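Local structure of imelysin (Bacteroides ovatus ATCC 8483, 3OYV) at residues 41-44 with 45-49; 159-162 with 163-167; 214-218 with 219-223; 280-283 with 284-287; 316-319 with 320-323. The protein is an imelysin-like outer-membrane protein that probably takes part in bacterial iron uptake and may bind metal. One frame throughout, in Å; residues are numbered along the deposited sequence.

Contact 1: residues 41-44 with 45-49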
loop_
_atom_site.group_PDB
_atom_site.type_symbol
_atom_site.label_atom_id
_atom_site.label_comp_id
_atom_site.label_asym_id
_atom_site.label_seq_id
_atom_site.Cartn_x
_atom_site.Cartn_y
_atom_site.Cartn_z
ATOM N N ASN A 41 8.774 12.032 -4.881
ATOM C CA ASN A 41 8.923 11.892 -6.319
ATOM C C ASN A 41 7.654 11.315 -6.952
ATOM O O ASN A 41 7.286 11.747 -8.030
ATOM C CB ASN A 41 10.120 11.038 -6.668
ATOM C CG ASN A 41 11.437 11.731 -6.329
ATOM O OD1 ASN A 41 11.488 12.971 -6.164
ATOM N ND2 ASN A 41 12.485 10.937 -6.185
ATOM N N LEU A 42 7.014 10.379 -6.259
ATOM C CA LEU A 42 5.732 9.791 -6.748
ATOM C C LEU A 42 4.649 10.881 -6.873
ATOM O O LEU A 42 3.975 11.012 -7.892
ATOM C CB LEU A 42 5.285 8.707 -5.775
ATOM C CG LEU A 42 3.954 8.005 -6.076
ATOM C CD1 LEU A 42 3.870 7.488 -7.531
ATOM C CD2 LEU A 42 3.814 6.871 -5.077
ATOM N N TYR A 43 4.473 11.672 -5.816
ATOM C CA TYR A 43 3.492 12.745 -5.830
ATOM C C TYR A 43 3.830 13.767 -6.951
ATOM O O TYR A 43 2.956 14.212 -7.708
ATOM C CB TYR A 43 3.470 13.426 -4.478
ATOM C CG TYR A 43 2.584 14.661 -4.428
ATOM C CD1 TYR A 43 1.226 14.606 -4.738
ATOM C CD2 TYR A 43 3.106 15.883 -4.039
ATOM C CE1 TYR A 43 0.427 15.725 -4.674
ATOM C CE2 TYR A 43 2.314 17.003 -3.961
ATOM C CZ TYR A 43 0.970 16.937 -4.250
ATOM O OH TYR A 43 0.189 18.072 -4.185
ATOM N N ASN A 44 5.087 14.196 -7.021
ATOM C CA ASN A 44 5.460 15.183 -8.021
ATOM C C ASN A 44 5.292 14.688 -9.455
ATOM O O ASN A 44 4.938 15.481 -10.337
ATOM C CB ASN A 44 6.892 15.670 -7.813
ATOM C CG ASN A 44 7.045 16.538 -6.561
ATOM O OD1 ASN A 44 6.069 17.073 -6.046
ATOM N ND2 ASN A 44 8.296 16.667 -6.062
ATOM N N ALA A 45 5.460 13.381 -9.674
ATOM C CA ALA A 45 5.307 12.823 -11.022
ATOM C C ALA A 45 3.848 12.976 -11.453
ATOM O O ALA A 45 3.555 13.316 -12.588
ATOM C CB ALA A 45 5.681 11.379 -11.049
ATOM N N TRP A 46 2.935 12.733 -10.508
ATOM C CA TRP A 46 1.507 12.898 -10.786
ATOM C C TRP A 46 1.069 14.339 -10.853
ATOM O O TRP A 46 0.201 14.693 -11.649
ATOM C CB TRP A 46 0.661 12.139 -9.741
ATOM C CG TRP A 46 0.445 10.683 -10.080
ATOM C CD1 TRP A 46 1.252 9.625 -9.731
ATOM C CD2 TRP A 46 -0.633 10.118 -10.846
ATOM N NE1 TRP A 46 0.767 8.460 -10.257
ATOM C CE2 TRP A 46 -0.400 8.735 -10.927
ATOM C CE3 TRP A 46 -1.745 10.652 -11.507
ATOM C CZ2 TRP A 46 -1.282 7.867 -11.584
ATOM C CZ3 TRP A 46 -2.618 9.788 -12.139
ATOM C CH2 TRP A 46 -2.383 8.433 -12.196
ATOM N N ASN A 47 1.574 15.165 -9.935
ATOM C CA ASN A 47 1.017 16.483 -9.721
ATOM C C ASN A 47 1.710 17.618 -10.443
ATOM O O ASN A 47 1.094 18.665 -10.669
ATOM C CB ASN A 47 1.035 16.790 -8.225
ATOM C CG ASN A 47 0.307 18.089 -7.882
ATOM O OD1 ASN A 47 -0.909 18.249 -8.125
ATOM N ND2 ASN A 47 1.034 19.013 -7.267
ATOM N N SER A 48 2.972 17.418 -10.790
ATOM C CA SER A 48 3.774 18.506 -11.349
ATOM C C SER A 48 4.344 18.173 -12.728
ATOM O O SER A 48 4.085 18.900 -13.719
ATOM C CB SER A 48 4.899 18.874 -10.364
ATOM O OG SER A 48 5.725 19.892 -10.909
ATOM N N SER A 49 5.103 17.102 -12.816
ATOM C CA SER A 49 5.796 16.787 -14.056
ATOM C C SER A 49 6.250 15.359 -14.095
ATOM O O SER A 49 6.951 14.899 -13.190
ATOM C CB SER A 49 6.999 17.722 -14.213
ATOM O OG SER A 49 7.769 17.432 -15.375
HETATM O O HOH W 1 -2.258 18.440 -5.282
HETATM O O HOH W 2 3.892 18.605 -6.894
#
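Tyr43 and Asn47 stand one turn apart where helix 21-47 comes to its C-terminal end, and the last turns of that helix shape the whole contact. The backbone bonds come first: Ala45 N, Trp46 N and Asn47 N reach back four residues to the carbonyls of Asn41, Leu42 and Tyr43. At the end Asn44 O takes two donors, Ser48 N at 2.8 Å and Ser49 N at 3.0 Å, as the chain leaves the helix at Ser48.

The apolar side lies inward. Leu42 and Trp46 run alongside each other, CD1 of Leu42 lying 4.0 Å from CD1 of the indole; Tyr242 of helix 223-261 and Pro292 pack against both.

Next to it, Asn47 CB sits over one face of the Tyr43 ring, 4.1 Å from its centroid, in a CH-pi contact. Both side chains have CG anti to the backbone N (chi1 174° and -173°), which points them the same way and lays ring and amide almost flat on each other, 10° apart. Replacing Tyr43 by alanine would probably leave Asn47 without its aromatic platform and its amide freer to turn. Two waters tie the polar ends: one lies between Asn44 OD1 and Asn47 ND2, and the other, in the plane of the phenol at its edge, meets Tyr43 OH at 2.7 Å and donates a weak bond to Asn47 OD1.

Contact 2: residues 159-162 with 163-167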
loop_
_atom_site.group_PDB
_atom_site.type_symbol
_atom_site.label_atom_id
_atom_site.label_comp_id
_atom_site.label_asym_id
_atom_site.label_seq_id
_atom_site.Cartn_x
_atom_site.Cartn_y
_atom_site.Cartn_z
ATOM N N SER A 159 -28.746 -3.030 -10.638
ATOM C CA SER A 159 -28.488 -4.327 -10.022
ATOM C C SER A 159 -26.989 -4.579 -9.951
ATOM O O SER A 159 -26.474 -4.974 -8.893
ATOM C CB SER A 159 -29.156 -5.449 -10.819
ATOM O OG SER A 159 -30.553 -5.422 -10.624
ATOM N N LEU A 160 -26.323 -4.363 -11.084
ATOM C CA LEU A 160 -24.866 -4.549 -11.182
ATOM C C LEU A 160 -24.127 -3.642 -10.190
ATOM O O LEU A 160 -23.216 -4.065 -9.482
ATOM C CB LEU A 160 -24.376 -4.336 -12.604
ATOM C CG LEU A 160 -22.857 -4.438 -12.771
ATOM C CD1 LEU A 160 -22.300 -5.815 -12.258
ATOM C CD2 LEU A 160 -22.491 -4.185 -14.222
ATOM N N ASP A 161 -24.518 -2.385 -10.116
ATOM C CA ASP A 161 -23.897 -1.455 -9.183
ATOM C C ASP A 161 -24.039 -1.935 -7.757
ATOM O O ASP A 161 -23.067 -1.970 -7.025
ATOM C CB ASP A 161 -24.496 -0.055 -9.353
ATOM C CG ASP A 161 -23.989 0.946 -8.333
ATOM O OD1 ASP A 161 -22.734 1.089 -8.158
ATOM O OD2 ASP A 161 -24.830 1.582 -7.649
ATOM N N THR A 162 -25.247 -2.368 -7.375
ATOM C CA THR A 162 -25.498 -2.829 -6.034
ATOM C C THR A 162 -24.659 -4.065 -5.716
ATOM O O THR A 162 -24.121 -4.146 -4.615
ATOM C CB THR A 162 -26.986 -3.109 -5.856
ATOM O OG1 THR A 162 -27.675 -1.850 -5.930
ATOM C CG2 THR A 162 -27.272 -3.846 -4.510
ATOM N N LYS A 163 -24.534 -4.964 -6.695
ATOM C CA LYS A 163 -23.717 -6.161 -6.473
ATOM C C LYS A 163 -22.240 -5.780 -6.283
ATOM O O LYS A 163 -21.558 -6.362 -5.437
ATOM C CB LYS A 163 -23.876 -7.133 -7.612
ATOM C CG LYS A 163 -25.228 -7.875 -7.569
ATOM C CD LYS A 163 -25.281 -8.955 -8.638
ATOM C CE LYS A 163 -26.718 -9.345 -9.016
ATOM N NZ LYS A 163 -27.229 -8.620 -10.215
ATOM N N ILE A 164 -21.735 -4.794 -7.031
ATOM C CA ILE A 164 -20.328 -4.394 -6.870
ATOM C C ILE A 164 -20.133 -3.762 -5.499
ATOM O O ILE A 164 -19.196 -4.102 -4.765
ATOM C CB ILE A 164 -19.905 -3.456 -8.020
ATOM C CG1 ILE A 164 -19.926 -4.186 -9.358
ATOM C CG2 ILE A 164 -18.489 -2.790 -7.748
ATOM C CD1 ILE A 164 -19.976 -3.244 -10.560
ATOM N N LYS A 165 -20.992 -2.829 -5.124
ATOM C CA LYS A 165 -20.882 -2.182 -3.833
ATOM C C LYS A 165 -20.939 -3.181 -2.686
ATOM O O LYS A 165 -20.177 -3.097 -1.719
ATOM C CB LYS A 165 -21.953 -1.097 -3.668
ATOM C CG LYS A 165 -21.794 0.086 -4.612
ATOM C CD LYS A 165 -22.638 1.331 -4.174
ATOM C CE LYS A 165 -24.120 1.079 -4.335
ATOM N NZ LYS A 165 -24.945 2.270 -3.956
ATOM N N ASN A 166 -21.869 -4.118 -2.799
ATOM C CA ASN A 166 -21.979 -5.198 -1.809
ATOM C C ASN A 166 -20.719 -6.068 -1.720
ATOM O O ASN A 166 -20.316 -6.476 -0.626
ATOM C CB ASN A 166 -23.202 -6.095 -2.117
ATOM C CG ASN A 166 -24.520 -5.391 -1.842
ATOM O OD1 ASN A 166 -24.547 -4.354 -1.172
ATOM N ND2 ASN A 166 -25.633 -6.016 -2.256
ATOM N N ALA A 167 -20.147 -6.371 -2.870
ATOM C CA ALA A 167 -18.924 -7.202 -2.917
ATOM C C ALA A 167 -17.719 -6.495 -2.310
ATOM O O ALA A 167 -16.894 -7.138 -1.627
ATOM C CB ALA A 167 -18.618 -7.653 -4.293
HETATM O O HOH W 3 -24.276 3.840 -6.353
#
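Leu160 and Ile164 make the tight side of this helical stretch. The CD1 methyl of Ile164 comes within 3.8 Å of Leu160 CG and also lies against Leu160 CD1, the two side chains crossing at a slant. Helix 189-214 closes over them, with Asp208 against Leu160 and Leu209 against Ile164.

A quarter turn round, Asp161 and Lys165 form a pair at the edge of the packed region. The lysine folds back over the carboxylate because its chain bends at chi3 (-69°), bringing CE to 3.4 Å from Asp161 OD2. NZ itself stays 3.8 Å from OD2, a long salt bridge, and a water closes the gap: it donates to Asp161 OD2 at 2.7 Å and accepts from Lys165 NZ at 2.9 Å. The other oxygen, OD1, is held by Tyr136 and Ser150, which fix the carboxylate. A leucine in place of Lys165 would probably leave Asp161 OD2 without its positive mate and the water without one of its two holders.

The exposed side is looser. Thr162 CG2 lies beside Asn166 ND2, while Thr162 OG1 turns back to Ser158 O. Lys163, bent at its last torsion, brings NZ near Ser159 CB, a contact without a polar bond between the two side chains. Four regular i to i+4 backbone bonds run beneath, and the whole is an amphipathic alpha-helix, apolar pair inward and an i to i+4 Asp-Lys pair at its flank.

Contact 3: residues 214-218 with 219-223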
loop_
_atom_site.group_PDB
_atom_site.type_symbol
_atom_site.label_atom_id
_atom_site.label_comp_id
_atom_site.label_asym_id
_atom_site.label_seq_id
_atom_site.Cartn_x
_atom_site.Cartn_y
_atom_site.Cartn_z
ATOM N N ALA A 214 -17.194 -2.126 -21.389
ATOM C CA ALA A 214 -16.571 -2.316 -22.694
ATOM C C ALA A 214 -17.585 -2.575 -23.829
ATOM O O ALA A 214 -17.288 -2.265 -24.975
ATOM C CB ALA A 214 -15.540 -3.470 -22.646
ATOM N N ASN A 215 -18.761 -3.087 -23.475
ATOM C CA ASN A 215 -19.813 -3.373 -24.470
ATOM C C ASN A 215 -20.414 -2.060 -25.002
ATOM O O ASN A 215 -21.149 -1.392 -24.269
ATOM C CB ASN A 215 -20.887 -4.254 -23.845
ATOM C CG ASN A 215 -21.977 -4.678 -24.838
ATOM O OD1 ASN A 215 -21.994 -4.234 -25.996
ATOM N ND2 ASN A 215 -22.887 -5.515 -24.379
ATOM N N ASN A 216 -20.105 -1.722 -26.261
ATOM C CA ASN A 216 -20.587 -0.474 -26.908
ATOM C C ASN A 216 -22.088 -0.312 -26.782
ATOM O O ASN A 216 -22.591 0.799 -26.602
ATOM C CB ASN A 216 -20.211 -0.426 -28.401
ATOM C CG ASN A 216 -18.737 -0.216 -28.637
ATOM O OD1 ASN A 216 -17.994 0.123 -27.707
ATOM N ND2 ASN A 216 -18.294 -0.435 -29.877
ATOM N N SER A 217 -22.806 -1.433 -26.813
ATOM C CA SER A 217 -24.258 -1.401 -26.798
ATOM C C SER A 217 -24.842 -0.888 -25.499
ATOM O O SER A 217 -26.005 -0.542 -25.442
ATOM C CB SER A 217 -24.818 -2.778 -27.140
ATOM O OG SER A 217 -24.243 -3.241 -28.352
ATOM N N ASN A 218 -24.022 -0.810 -24.439
ATOM C CA ASN A 218 -24.520 -0.257 -23.194
ATOM C C ASN A 218 -24.379 1.274 -23.087
ATOM O O ASN A 218 -24.880 1.866 -22.148
ATOM C CB ASN A 218 -23.829 -0.917 -22.002
ATOM C CG ASN A 218 -24.193 -2.376 -21.868
ATOM O OD1 ASN A 218 -25.340 -2.757 -22.124
ATOM N ND2 ASN A 218 -23.234 -3.202 -21.472
ATOM N N ASN A 219 -23.730 1.876 -24.071
ATOM C CA ASN A 219 -23.728 3.330 -24.219
ATOM C C ASN A 219 -23.085 4.112 -23.070
ATOM O O ASN A 219 -23.394 5.280 -22.866
ATOM C CB ASN A 219 -25.151 3.835 -24.541
ATOM C CG ASN A 219 -25.663 3.301 -25.874
ATOM O OD1 ASN A 219 -24.926 3.243 -26.863
ATOM N ND2 ASN A 219 -26.914 2.872 -25.895
ATOM N N ILE A 220 -22.151 3.482 -22.355
ATOM C CA ILE A 220 -21.442 4.134 -21.258
ATOM C C ILE A 220 -19.935 4.116 -21.419
ATOM O O ILE A 220 -19.226 4.293 -20.438
ATOM C CB ILE A 220 -21.835 3.583 -19.880
ATOM C CG1 ILE A 220 -21.558 2.076 -19.756
ATOM C CG2 ILE A 220 -23.302 3.886 -19.604
ATOM C CD1 ILE A 220 -21.532 1.608 -18.319
ATOM N N ASN A 221 -19.438 3.955 -22.637
ATOM C CA ASN A 221 -17.996 3.932 -22.824
ATOM C C ASN A 221 -17.414 5.014 -23.719
ATOM O O ASN A 221 -16.244 4.958 -24.076
ATOM C CB ASN A 221 -17.509 2.553 -23.214
ATOM C CG ASN A 221 -17.980 2.115 -24.576
ATOM O OD1 ASN A 221 -18.434 2.926 -25.415
ATOM N ND2 ASN A 221 -17.849 0.812 -24.831
ATOM N N THR A 222 -18.235 6.001 -24.060
ATOM C CA THR A 222 -17.785 7.161 -24.791
ATOM C C THR A 222 -16.942 8.070 -23.914
ATOM O O THR A 222 -17.081 8.060 -22.699
ATOM C CB THR A 222 -18.981 7.965 -25.338
ATOM O OG1 THR A 222 -19.781 8.417 -24.237
ATOM C CG2 THR A 222 -19.834 7.111 -26.342
ATOM N N ASP A 223 -16.124 8.906 -24.540
ATOM C CA ASP A 223 -15.458 9.972 -23.775
ATOM C C ASP A 223 -16.477 10.905 -23.110
ATOM O O ASP A 223 -16.258 11.397 -21.995
ATOM C CB ASP A 223 -14.504 10.779 -24.660
ATOM C CG ASP A 223 -13.211 10.040 -25.002
ATOM O OD1 ASP A 223 -13.010 8.882 -24.596
ATOM O OD2 ASP A 223 -12.368 10.673 -25.690
HETATM O O HOH W 4 -20.735 0.957 -22.886
HETATM O O HOH W 5 -20.910 3.552 -25.588
#
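The connection between helices 189-214 and 223-261 turns here on a run of asparagines, and Asn216 and Asn221 grip each other across it. Asn221 ND2 donates to Asn216 OD1 at 3.0 Å with an N-H...O angle of 157°. The donor lies in the carbonyl plane of Asn216, yet the two amides stand almost perpendicular, 86° apart, so one meets the other crosswise. Asn221 reaches back because its CG sits between the backbone N and the carbonyl carbon (chi1 67°), which folds the amide toward the end of the preceding helix. There ND2 also lies 3.1 Å from Ala214 O and makes a weak bond to Ile213 O.

The chain leaves helical geometry at Asn215, and its side chain at once starts an Asx turn: OD1 accepts from Ser217 N, the N-H coming from above the carbonyl plane. A short 3-10 segment, 216-218, follows, and Asn219 N closes it on Asn216 O at 3.0 Å. Asn219 then takes positive phi, which swings the chain round toward Ile220. Asn218 ND2 bonds to Tyr212 O and so ties this turn to the last turn of the helix it follows.

Two waters link the two halves of the loop. One molecule donates to Asn215 O and accepts from Ile220 N at 2.9 Å; a second donates to Asn221 OD1 at 2.6 Å and, weakly, to Asn216 O. Ile220, the buried residue here, packs on Val152, Ile153 and Ala156 of helix 149-156, while Thr222 takes the N-cap position of the next helix, its OG1 accepting from Val225 N.

Contact 4: residues 280-283 with 284-287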
loop_
_atom_site.group_PDB
_atom_site.type_symbol
_atom_site.label_atom_id
_atom_site.label_comp_id
_atom_site.label_asym_id
_atom_site.label_seq_id
_atom_site.Cartn_x
_atom_site.Cartn_y
_atom_site.Cartn_z
ATOM N N GLU A 280 -1.563 4.524 5.939
ATOM C CA GLU A 280 -2.950 4.578 5.488
ATOM C C GLU A 280 -3.115 5.043 4.038
ATOM O O GLU A 280 -3.745 4.323 3.262
ATOM C CB GLU A 280 -3.801 5.403 6.431
ATOM C CG GLU A 280 -5.287 5.241 6.111
ATOM C CD GLU A 280 -6.177 5.920 7.110
ATOM O OE1 GLU A 280 -5.650 6.655 7.970
ATOM O OE2 GLU A 280 -7.403 5.708 7.024
ATOM N N PRO A 281 -2.541 6.207 3.641
ATOM C CA PRO A 281 -2.684 6.571 2.243
ATOM C C PRO A 281 -1.953 5.588 1.321
ATOM O O PRO A 281 -2.432 5.327 0.199
ATOM C CB PRO A 281 -2.100 7.981 2.173
ATOM C CG PRO A 281 -1.214 8.066 3.369
ATOM C CD PRO A 281 -1.903 7.296 4.409
ATOM N N TRP A 282 -0.834 5.017 1.765
ATOM C CA TRP A 282 -0.164 4.001 0.949
ATOM C C TRP A 282 -1.090 2.810 0.674
ATOM O O TRP A 282 -1.330 2.413 -0.462
ATOM C CB TRP A 282 1.118 3.472 1.609
ATOM C CG TRP A 282 1.670 2.354 0.783
ATOM C CD1 TRP A 282 1.571 1.027 1.049
ATOM C CD2 TRP A 282 2.326 2.474 -0.489
ATOM N NE1 TRP A 282 2.127 0.308 0.026
ATOM C CE2 TRP A 282 2.582 1.163 -0.944
ATOM C CE3 TRP A 282 2.672 3.540 -1.310
ATOM C CZ2 TRP A 282 3.225 0.911 -2.151
ATOM C CZ3 TRP A 282 3.332 3.282 -2.497
ATOM C CH2 TRP A 282 3.576 1.981 -2.918
ATOM N N GLU A 283 -1.670 2.291 1.751
ATOM C CA GLU A 283 -2.511 1.092 1.637
ATOM C C GLU A 283 -3.773 1.419 0.820
ATOM O O GLU A 283 -4.253 0.588 0.026
ATOM C CB GLU A 283 -2.814 0.578 3.042
ATOM C CG GLU A 283 -1.602 0.085 3.778
ATOM C CD GLU A 283 -1.747 -0.072 5.279
ATOM O OE1 GLU A 283 -2.694 0.492 5.873
ATOM O OE2 GLU A 283 -0.804 -0.695 5.851
ATOM N N LYS A 284 -4.292 2.633 1.005
ATOM C CA LYS A 284 -5.453 3.081 0.240
ATOM C C LYS A 284 -5.127 3.512 -1.184
ATOM O O LYS A 284 -6.019 3.929 -1.939
ATOM C CB LYS A 284 -6.172 4.186 0.991
ATOM C CG LYS A 284 -6.807 3.685 2.275
ATOM C CD LYS A 284 -7.583 4.782 2.924
ATOM C CE LYS A 284 -8.481 4.303 4.041
ATOM N NZ LYS A 284 -9.241 5.445 4.635
ATOM N N SER A 285 -3.863 3.367 -1.604
ATOM C CA SER A 285 -3.464 3.604 -2.982
ATOM C C SER A 285 -3.283 2.325 -3.750
ATOM O O SER A 285 -3.008 2.401 -4.937
ATOM C CB SER A 285 -2.157 4.417 -3.056
ATOM O OG SER A 285 -0.995 3.625 -2.896
ATOM N N GLU A 286 -3.420 1.155 -3.129
ATOM C CA GLU A 286 -2.999 -0.075 -3.806
ATOM C C GLU A 286 -3.950 -0.594 -4.879
ATOM O O GLU A 286 -3.591 -1.519 -5.581
ATOM C CB GLU A 286 -2.605 -1.165 -2.817
ATOM C CG GLU A 286 -1.402 -0.797 -1.953
ATOM C CD GLU A 286 -0.942 -1.905 -1.010
ATOM O OE1 GLU A 286 -1.038 -3.114 -1.354
ATOM O OE2 GLU A 286 -0.485 -1.571 0.083
ATOM N N ALA A 287 -5.127 0.026 -5.052
ATOM C CA ALA A 287 -5.969 -0.229 -6.228
ATOM C C ALA A 287 -5.515 0.527 -7.472
ATOM O O ALA A 287 -6.067 0.311 -8.543
ATOM C CB ALA A 287 -7.457 0.056 -5.932
#
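Glu280 and Lys284 lie side by side and point the same way, both chains extended beyond CG. The lysine runs along the acid until NZ reaches Glu280 OE2 at 3.0 Å, a salt bridge made on the anti side of that oxygen and 28° out of the carboxylate plane. The methylenes share the contact, with Lys284 CE 3.9 Å from Glu280 CG.

Trp282 and Glu286 instead cross at about a right angle, ring and carboxylate planes 51° apart. Glu286 OE2 stands 3.2 Å from Trp282 NE1, but the angle is too poor for a hydrogen bond; the indole N-H makes a weak bond to Asp303 OD2. The stronger partner of Glu286 is Lys93, in a salt bridge through OE1, which also bonds a glycerol probably left from crystallisation.

These pairs bracket the end of helix 265-283, where the chain passes into a type I beta turn from Glu283 to Glu286. Its bond, Glu286 N to Glu283 O, is weak at 3.3 Å. Trp282 O accepts twice, from Ser285 N, above the carbonyl plane at 2.9 Å, and from Ser285 OG, on an in-plane lone pair at 2.7 Å. The serine hydroxyl reaches that carbonyl because it sits between its own backbone N and carbonyl carbon (chi1 82°), a position that also leaves OG over one face of the indole, toward its rim. The carboxylate of Glu283 is held by His120, Asn127 and a salt bridge from Arg279.

Contact 5: residues 316-319 with 320-323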
loop_
_atom_site.group_PDB
_atom_site.type_symbol
_atom_site.label_atom_id
_atom_site.label_comp_id
_atom_site.label_asym_id
_atom_site.label_seq_id
_atom_site.Cartn_x
_atom_site.Cartn_y
_atom_site.Cartn_z
ATOM N N LEU A 316 22.416 -3.921 11.338
ATOM C CA LEU A 316 22.294 -3.378 12.674
ATOM C C LEU A 316 23.500 -3.713 13.538
ATOM O O LEU A 316 23.829 -2.959 14.451
ATOM C CB LEU A 316 21.001 -3.853 13.333
ATOM C CG LEU A 316 19.724 -3.303 12.681
ATOM C CD1 LEU A 316 18.479 -4.061 13.266
ATOM C CD2 LEU A 316 19.609 -1.793 12.898
ATOM N N ASN A 317 24.137 -4.844 13.261
ATOM C CA ASN A 317 25.355 -5.254 13.953
ATOM C C ASN A 317 26.647 -4.752 13.332
ATOM O O ASN A 317 27.737 -5.012 13.870
ATOM C CB ASN A 317 25.373 -6.785 14.098
ATOM C CG ASN A 317 24.420 -7.263 15.142
ATOM O OD1 ASN A 317 24.262 -6.646 16.195
ATOM N ND2 ASN A 317 23.756 -8.378 14.862
ATOM N N SER A 318 26.544 -4.007 12.243
ATOM C CA SER A 318 27.736 -3.585 11.516
ATOM C C SER A 318 28.385 -2.348 12.115
ATOM O O SER A 318 27.715 -1.399 12.555
ATOM C CB SER A 318 27.445 -3.318 10.038
ATOM O OG SER A 318 26.715 -2.129 9.849
ATOM N N GLN A 319 29.718 -2.351 12.083
ATOM C CA GLN A 319 30.464 -1.205 12.566
ATOM C C GLN A 319 30.327 -0.032 11.595
ATOM O O GLN A 319 30.337 1.124 12.009
ATOM C CB GLN A 319 31.937 -1.572 12.796
ATOM C CG GLN A 319 32.695 -0.580 13.652
ATOM C CD GLN A 319 32.237 -0.560 15.099
ATOM O OE1 GLN A 319 32.148 -1.600 15.742
ATOM N NE2 GLN A 319 31.943 0.627 15.617
ATOM N N SER A 320 30.179 -0.307 10.289
ATOM C CA SER A 320 30.097 0.769 9.310
ATOM C C SER A 320 28.860 1.626 9.541
ATOM O O SER A 320 28.931 2.848 9.520
ATOM C CB SER A 320 30.110 0.248 7.854
ATOM O OG SER A 320 28.967 -0.552 7.600
ATOM N N TRP A 321 27.703 0.992 9.759
ATOM C CA TRP A 321 26.488 1.773 10.028
ATOM C C TRP A 321 26.536 2.423 11.414
ATOM O O TRP A 321 25.945 3.471 11.623
ATOM C CB TRP A 321 25.221 0.925 9.851
ATOM C CG TRP A 321 24.818 0.769 8.430
ATOM C CD1 TRP A 321 25.061 -0.298 7.616
ATOM C CD2 TRP A 321 24.153 1.748 7.635
ATOM N NE1 TRP A 321 24.551 -0.043 6.367
ATOM C CE2 TRP A 321 23.994 1.204 6.350
ATOM C CE3 TRP A 321 23.653 3.030 7.892
ATOM C CZ2 TRP A 321 23.376 1.911 5.319
ATOM C CZ3 TRP A 321 23.039 3.729 6.865
ATOM C CH2 TRP A 321 22.905 3.163 5.599
ATOM N N SER A 322 27.289 1.825 12.330
ATOM C CA SER A 322 27.472 2.429 13.672
ATOM C C SER A 322 28.279 3.709 13.610
ATOM O O SER A 322 28.038 4.657 14.349
ATOM C CB SER A 322 28.173 1.445 14.627
ATOM O OG SER A 322 28.135 1.905 15.962
ATOM N N ASP A 323 29.286 3.707 12.747
ATOM C CA ASP A 323 30.293 4.767 12.638
ATOM C C ASP A 323 29.938 5.863 11.627
ATOM O O ASP A 323 30.600 6.889 11.551
ATOM C CB ASP A 323 31.634 4.137 12.199
ATOM C CG ASP A 323 32.297 3.303 13.270
ATOM O OD1 ASP A 323 31.976 3.437 14.495
ATOM O OD2 ASP A 323 33.192 2.509 12.858
#
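Ser318 meets Trp321 at the start of the short helix 319-323. Its OG accepts from Trp321 N at 3.3 Å, the N-H pointing fairly straight at it (158°). With chi1 at 73° the hydroxyl sits between its own backbone N and carbonyl carbon, facing Trp321 N, and it also lies in the plane of the indole at its edge, 3.3 Å from Trp321 CD1. The same OG bonds Ile315 O, so one hydroxyl spans the end of helix 309-316 and the start of the next. The carbonyl O of Ser318 takes Ser322 N and is met as well by Ser23 OG of helix 21-47.

Gln319 comes next. Its backbone O accepts Asp323 N at 2.9 Å, and its side chain, bent at chi2 (68°), curls over the same turn: NE2 donates to Asp323 OD1 at 3.0 Å. Asp323 OD1 lies in the amide plane of Gln319, yet NE2 meets that oxygen from above the plane of the acid. Gln319 CG rests 3.2 Å from Asp323 OD2. Trp321 meanwhile turns its ring edge-to-face with Tyr27. The arrangement is that of a serine N-cap on a short surface helix, braced by an i to i+4 Gln-Asp bond.

Contact 4 is the buried one, its centre about 4 Å from that of the chain, and its acids and indole are held by charged and polar partners from several helices. Contacts 3 and 5 are surface turns about 60 Å apart, centre to centre, on opposite sides of the chain; one relies on asparagine amides and water, the other on a serine cap. Contacts 1 and 2 are half-buried helical stretches, each with an apolar pair facing inward and a polar, water-bridged pair beside it. Helix 21-47 carries contact 1 and packs against contact 5, while Tyr242 of helix 223-261 touches both contact 1 and contact 4. Helix 149-156 likewise packs on contacts 2 and 3.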